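PDB 3NX4: putative oxidoreductase from Salmonella enterica subsp. enterica serovar Typhimurium, which binds NADP and probably reduces acryloyl-CoA with NADPH, as a member of the medium-chain dehydrogenase/reductase family. Local coordinates for residues 102-106 against 107-111; 280-283 against 284-288. All coordinates share one frame; numbering follows the deposited sequence.

Contact 1: 102-106 against 107-111; sequences ARVKG and DWLVA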
ATOM      1  N   ALA A 102       0.330  18.889  32.488  1.00 41.85           N
ATOM      2  CA  ALA A 102       0.993  17.716  31.933  1.00 40.51           C
ATOM      3  C   ALA A 102       2.490  17.931  32.033  1.00 39.27           C
ATOM      4  O   ALA A 102       2.959  19.072  32.031  1.00 44.08           O
ATOM      5  CB  ALA A 102       0.578  17.480  30.471  1.00 40.03           C
ATOM      6  N   ARG A 103       3.234  16.838  32.148  1.00 40.72           N
ATOM      7  CA  ARG A 103       4.692  16.908  32.163  1.00 39.66           C
ATOM      8  C   ARG A 103       5.238  15.888  31.181  1.00 45.10           C
ATOM      9  O   ARG A 103       4.928  14.701  31.280  1.00 50.37           O
ATOM     10  CB  ARG A 103       5.240  16.652  33.569  1.00 43.56           C
ATOM     11  CG  ARG A 103       6.723  16.986  33.698  1.00 47.72           C
ATOM     12  CD  ARG A 103       7.259  16.705  35.119  1.00 48.75           C
ATOM     13  NE  ARG A 103       6.417  17.318  36.130  1.00 58.70           N
ATOM     14  CZ  ARG A 103       6.436  16.989  37.419  1.00 66.45           C
ATOM     15  NH1 ARG A 103       7.259  16.043  37.849  1.00 69.22           N
ATOM     16  NH2 ARG A 103       5.626  17.600  38.272  1.00 57.58           N
ATOM     17  N   VAL A 104       6.044  16.356  30.230  1.00 40.13           N
ATOM     18  CA  VAL A 104       6.439  15.542  29.089  1.00 35.28           C
ATOM     19  C   VAL A 104       7.846  15.859  28.618  1.00 39.82           C
ATOM     20  O   VAL A 104       8.468  16.822  29.066  1.00 41.19           O
ATOM     21  CB  VAL A 104       5.496  15.768  27.879  1.00 44.77           C
ATOM     22  CG1 VAL A 104       4.072  15.353  28.218  1.00 43.18           C
ATOM     23  CG2 VAL A 104       5.544  17.228  27.428  1.00 36.77           C
ATOM     24  N   LYS A 105       8.341  15.040  27.696  1.00 39.04           N
ATOM     25  CA  LYS A 105       9.647  15.265  27.101  1.00 38.47           C
ATOM     26  C   LYS A 105       9.525  16.354  26.057  1.00 39.30           C
ATOM     27  O   LYS A 105       8.556  16.388  25.310  1.00 37.95           O
ATOM     28  CB  LYS A 105      10.131  14.001  26.407  1.00 45.66           C
ATOM     29  CG  LYS A 105      10.293  12.792  27.297  1.00 54.86           C
ATOM     30  CD  LYS A 105      10.916  11.658  26.493  1.00 60.01           C
ATOM     31  CE  LYS A 105      10.995  10.368  27.293  1.00 71.83           C
ATOM     32  NZ  LYS A 105      11.494   9.235  26.456  1.00 75.16           N
ATOM     33  N   GLY A 106      10.526  17.221  25.977  1.00 39.40           N
ATOM     34  CA  GLY A 106      10.555  18.228  24.933  1.00 42.27           C
ATOM     35  C   GLY A 106      10.381  17.667  23.529  1.00 41.75           C
ATOM     36  O   GLY A 106       9.779  18.315  22.676  1.00 39.95           O
ATOM     37  N   ASP A 107      10.909  16.467  23.283  1.00 37.52           N
ATOM     38  CA  ASP A 107      10.815  15.840  21.963  1.00 38.58           C
ATOM     39  C   ASP A 107       9.367  15.636  21.475  1.00 36.63           C
ATOM     40  O   ASP A 107       9.129  15.519  20.275  1.00 32.25           O
ATOM     41  CB  ASP A 107      11.496  14.476  21.961  1.00 38.30           C
ATOM     42  CG  ASP A 107      13.006  14.558  21.856  1.00 48.86           C
ATOM     43  OD1 ASP A 107      13.556  15.646  21.563  1.00 40.25           O
ATOM     44  OD2 ASP A 107      13.632  13.498  22.051  1.00 43.93           O
ATOM     45  N   TRP A 108       8.414  15.565  22.398  1.00 34.61           N
ATOM     46  CA  TRP A 108       7.032  15.237  22.038  1.00 34.12           C
ATOM     47  C   TRP A 108       6.183  16.473  21.758  1.00 36.17           C
ATOM     48  O   TRP A 108       5.038  16.367  21.321  1.00 35.28           O
ATOM     49  CB  TRP A 108       6.371  14.448  23.164  1.00 33.84           C
ATOM     50  CG  TRP A 108       7.049  13.162  23.490  1.00 36.45           C
ATOM     51  CD1 TRP A 108       7.971  12.491  22.728  1.00 38.99           C
ATOM     52  CD2 TRP A 108       6.878  12.394  24.682  1.00 42.53           C
ATOM     53  NE1 TRP A 108       8.370  11.344  23.374  1.00 34.90           N
ATOM     54  CE2 TRP A 108       7.714  11.262  24.574  1.00 40.48           C
ATOM     55  CE3 TRP A 108       6.097  12.555  25.836  1.00 45.64           C
ATOM     56  CZ2 TRP A 108       7.787  10.295  25.572  1.00 43.51           C
ATOM     57  CZ3 TRP A 108       6.169  11.594  26.823  1.00 48.09           C
ATOM     58  CH2 TRP A 108       7.014  10.480  26.688  1.00 45.74           C
ATOM     59  N   LEU A 109       6.747  17.642  22.019  1.00 35.10           N
ATOM     60  CA  LEU A 109       6.006  18.885  21.902  1.00 34.62           C
ATOM     61  C   LEU A 109       6.181  19.497  20.527  1.00 36.36           C
ATOM     62  O   LEU A 109       7.166  19.235  19.838  1.00 38.51           O
ATOM     63  CB  LEU A 109       6.483  19.874  22.971  1.00 34.98           C
ATOM     64  CG  LEU A 109       6.053  19.572  24.410  1.00 36.69           C
ATOM     65  CD1 LEU A 109       6.810  20.440  25.400  1.00 37.94           C
ATOM     66  CD2 LEU A 109       4.539  19.776  24.572  1.00 31.39           C
ATOM     67  N   VAL A 110       5.207  20.305  20.135  1.00 32.71           N
ATOM     68  CA  VAL A 110       5.301  21.108  18.933  1.00 33.45           C
ATOM     69  C   VAL A 110       5.023  22.557  19.317  1.00 36.11           C
ATOM     70  O   VAL A 110       4.009  22.838  19.957  1.00 34.63           O
ATOM     71  CB  VAL A 110       4.255  20.647  17.903  1.00 35.63           C
ATOM     72  CG1 VAL A 110       4.249  21.556  16.697  1.00 35.40           C
ATOM     73  CG2 VAL A 110       4.521  19.206  17.500  1.00 37.03           C
ATOM     74  N   ALA A 111       5.911  23.478  18.953  1.00 31.70           N
ATOM     75  CA  ALA A 111       5.634  24.898  19.202  1.00 33.26           C
ATOM     76  C   ALA A 111       4.338  25.275  18.478  1.00 36.56           C
ATOM     77  O   ALA A 111       4.133  24.888  17.328  1.00 37.31           O
ATOM     78  CB  ALA A 111       6.785  25.765  18.730  1.00 36.57           C
TER
HETATM   79  O   HOH W   1       9.931  19.013  20.054  1.00 35.24           O
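Lys105 lays its aliphatic chain across one face of the Trp108 indole, and this is the main side-chain contact of the turn. Its CG sits 4.0 Å from the centroid of the six-membered ring of Trp108, 11° off the ring normal, a CH-pi contact. CG lies beside the backbone N (chi1 -61°), and the extended chain beyond it runs on over the benzo part of the indole. Lys105 CD comes closest, 3.5 Å from Trp108 CZ2. Val104 adds apolar packing in two directions. Its CB meets Trp108 CE3 obliquely at 3.9 Å. Its CG2 branch meets Leu109 CG at 3.9 Å and also touches both methyls of that leucine.

The backbone bonds are those of a 3-10 turn. Trp108 N donates to Lys105 O (3.0 Å), and Leu109 N donates to Gly106 O (3.2 Å). A water also donates to Gly106 O and bridges it to Leu109 O. Asp107 OD1 forms a salt bridge with Arg76.

Around the turn, Trp108 stacks with Trp88 and meets His94 edge-to-face. Val104 and Leu109 both pack on Phe65. The arrangement is a short 3-10 connection between strand 101-104, paired with strand 30-39, and strand 110-111, paired with strand 82-86. It belongs to the GroES-like domain found in the alcohol dehydrogenase superfamily.

Contact 2: 280-283 against 284-288; sequences ARLV and KDLPE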
ATOM      1  N   ALA A 280       1.933  22.872   9.638  1.00 32.47           N
ATOM      2  CA  ALA A 280       1.999  24.010   8.733  1.00 29.49           C
ATOM      3  C   ALA A 280       0.935  23.915   7.623  1.00 30.87           C
ATOM      4  O   ALA A 280       0.316  24.915   7.273  1.00 33.28           O
ATOM      5  CB  ALA A 280       3.395  24.125   8.136  1.00 31.77           C
ATOM      6  N   ARG A 281       0.722  22.719   7.076  1.00 25.32           N
ATOM      7  CA  ARG A 281      -0.274  22.540   6.004  1.00 26.65           C
ATOM      8  C   ARG A 281      -1.702  22.742   6.523  1.00 32.81           C
ATOM      9  O   ARG A 281      -2.541  23.346   5.852  1.00 33.06           O
ATOM     10  CB  ARG A 281      -0.153  21.155   5.342  1.00 22.37           C
ATOM     11  CG  ARG A 281       1.058  20.990   4.381  1.00 24.65           C
ATOM     12  CD  ARG A 281       0.843  21.688   3.041  1.00 30.52           C
ATOM     13  NE  ARG A 281      -0.417  21.304   2.387  1.00 30.94           N
ATOM     14  CZ  ARG A 281      -0.562  20.256   1.577  1.00 32.33           C
ATOM     15  NH1 ARG A 281       0.478  19.479   1.309  1.00 27.25           N
ATOM     16  NH2 ARG A 281      -1.748  19.987   1.026  1.00 28.55           N
ATOM     17  N   LEU A 282      -1.975  22.224   7.715  1.00 28.81           N
ATOM     18  CA  LEU A 282      -3.274  22.418   8.348  1.00 30.95           C
ATOM     19  C   LEU A 282      -3.612  23.903   8.505  1.00 34.36           C
ATOM     20  O   LEU A 282      -4.711  24.339   8.171  1.00 29.08           O
ATOM     21  CB  LEU A 282      -3.314  21.714   9.709  1.00 30.15           C
ATOM     22  CG  LEU A 282      -3.492  20.189   9.629  1.00 24.84           C
ATOM     23  CD1 LEU A 282      -3.043  19.560  10.934  1.00 28.59           C
ATOM     24  CD2 LEU A 282      -4.953  19.818   9.309  1.00 26.34           C
ATOM     25  N   VAL A 283      -2.666  24.683   9.006  1.00 35.04           N
ATOM     26  CA  VAL A 283      -2.920  26.103   9.180  1.00 38.67           C
ATOM     27  C   VAL A 283      -3.296  26.716   7.834  1.00 36.27           C
ATOM     28  O   VAL A 283      -4.174  27.570   7.745  1.00 35.38           O
ATOM     29  CB  VAL A 283      -1.707  26.824   9.790  1.00 42.05           C
ATOM     30  CG1 VAL A 283      -1.930  28.327   9.788  1.00 44.16           C
ATOM     31  CG2 VAL A 283      -1.464  26.312  11.203  1.00 36.38           C
ATOM     32  N   LYS A 284      -2.641  26.250   6.781  1.00 32.90           N
ATOM     33  CA  LYS A 284      -2.882  26.787   5.449  1.00 39.43           C
ATOM     34  C   LYS A 284      -4.174  26.272   4.816  1.00 39.74           C
ATOM     35  O   LYS A 284      -4.888  27.030   4.159  1.00 35.79           O
ATOM     36  CB  LYS A 284      -1.686  26.479   4.538  1.00 51.16           C
ATOM     37  CG  LYS A 284      -1.847  26.959   3.106  1.00 60.71           C
ATOM     38  CD  LYS A 284      -0.612  26.637   2.267  1.00 68.86           C
ATOM     39  CE  LYS A 284      -0.421  25.128   2.076  1.00 71.09           C
ATOM     40  NZ  LYS A 284      -1.353  24.520   1.072  1.00 63.11           N
ATOM     41  N   ASP A 285      -4.480  24.993   5.019  1.00 33.43           N
ATOM     42  CA  ASP A 285      -5.491  24.322   4.204  1.00 34.78           C
ATOM     43  C   ASP A 285      -6.890  24.157   4.817  1.00 37.21           C
ATOM     44  O   ASP A 285      -7.848  23.882   4.091  1.00 39.46           O
ATOM     45  CB  ASP A 285      -4.955  22.979   3.695  1.00 33.26           C
ATOM     46  CG  ASP A 285      -3.828  23.154   2.698  1.00 33.33           C
ATOM     47  OD1 ASP A 285      -3.726  24.249   2.112  1.00 34.25           O
ATOM     48  OD2 ASP A 285      -3.048  22.207   2.492  1.00 37.99           O
ATOM     49  N   LEU A 286      -7.019  24.311   6.132  1.00 31.19           N
ATOM     50  CA  LEU A 286      -8.353  24.290   6.749  1.00 31.84           C
ATOM     51  C   LEU A 286      -8.988  25.674   6.744  1.00 34.82           C
ATOM     52  O   LEU A 286      -8.418  26.623   7.273  1.00 34.58           O
ATOM     53  CB  LEU A 286      -8.308  23.774   8.185  1.00 35.56           C
ATOM     54  CG  LEU A 286      -8.321  22.279   8.473  1.00 39.16           C
ATOM     55  CD1 LEU A 286      -8.394  22.068   9.977  1.00 35.12           C
ATOM     56  CD2 LEU A 286      -9.502  21.600   7.788  1.00 31.27           C
ATOM     57  N   PRO A 287     -10.188  25.791   6.157  1.00 43.20           N
ATOM     58  CA  PRO A 287     -10.912  27.067   6.190  1.00 43.06           C
ATOM     59  C   PRO A 287     -11.379  27.408   7.601  1.00 37.94           C
ATOM     60  O   PRO A 287     -11.642  26.497   8.388  1.00 40.49           O
ATOM     61  CB  PRO A 287     -12.126  26.810   5.288  1.00 45.19           C
ATOM     62  CG  PRO A 287     -12.326  25.331   5.331  1.00 46.57           C
ATOM     63  CD  PRO A 287     -10.945  24.732   5.465  1.00 39.32           C
ATOM     64  N   GLU A 288     -11.483  28.701   7.908  1.00 38.93           N
ATOM     65  CA  GLU A 288     -11.972  29.160   9.204  1.00 45.85           C
ATOM     66  C   GLU A 288     -13.324  28.536   9.537  1.00 43.53           C
ATOM     67  O   GLU A 288     -13.606  28.200  10.690  1.00 36.10           O
ATOM     68  CB  GLU A 288     -12.100  30.687   9.208  1.00 63.90           C
ATOM     69  CG  GLU A 288     -13.065  31.230  10.253  1.00 81.21           C
ATOM     70  CD  GLU A 288     -12.672  30.856  11.672  1.00 94.85           C
ATOM     71  OE1 GLU A 288     -11.496  31.077  12.042  1.00101.55           O
ATOM     72  OE2 GLU A 288     -13.537  30.336  12.414  1.00 93.61           O
TER
HETATM   73  O   HOH W   2      -6.585  26.951   9.190  1.00 36.66           O
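Arg281 folds back on itself at chi2 (-76°) and chi3 (-53°), which brings the edge of its guanidinium to Asp285, one helical turn on. The result is an i to i+4 salt bridge in the last turn of helix 272-285. The grip is side-on: NE and NH2 of Arg281 both reach the one oxygen Asp285 OD2, at 2.8 Å from NE. That oxygen lies in the guanidinium plane, while the carboxylate plane is turned 76° from it. Lys284 bends its chain at chi3 and chi4 and runs beside Arg281. Its NZ reaches the other oxygen, Asp285 OD1, at 2.6 Å. The shared carboxylate probably offsets the closeness of the two cations. The network extends further, to Glu139 through Arg281 NH1 and to Lys169 through Asp285 OD1.

Elsewhere on the turn, the buried Leu282 and Leu286 lie side by side and pack on Ile124 of helix 118-140. Asp285 N donates to Arg281 O, and Leu286 N donates to Leu282 O (3.1 Å). Leu286 is the first residue to leave helical geometry. Just beyond the last turn, a water lies 2.9 Å from Val283 O and 2.7 Å from Leu286 O.

Overall arrangement
Contact 1 comes first along the chain, and contact 2 follows it in series. Their centres are about 22 Å apart, and their nearest atoms are about 8 Å apart without touching. Contact 1 belongs to the mixed sheet of the GroES-like domain, where it connects two strands at a place away from the known cofactor-binding residues. Contact 2 closes helix 272-285, which follows the last strand, 261-264, of the six-stranded parallel sheet and packs against helices 118-140 and 158-169. That sheet, with strand order 3-2-1-4-5-6, is that of a Rossmann-type nucleotide-binding domain. The side chain of Leu282 is about 12 Å from the bound NADP, so contact 2 does not touch the cofactor.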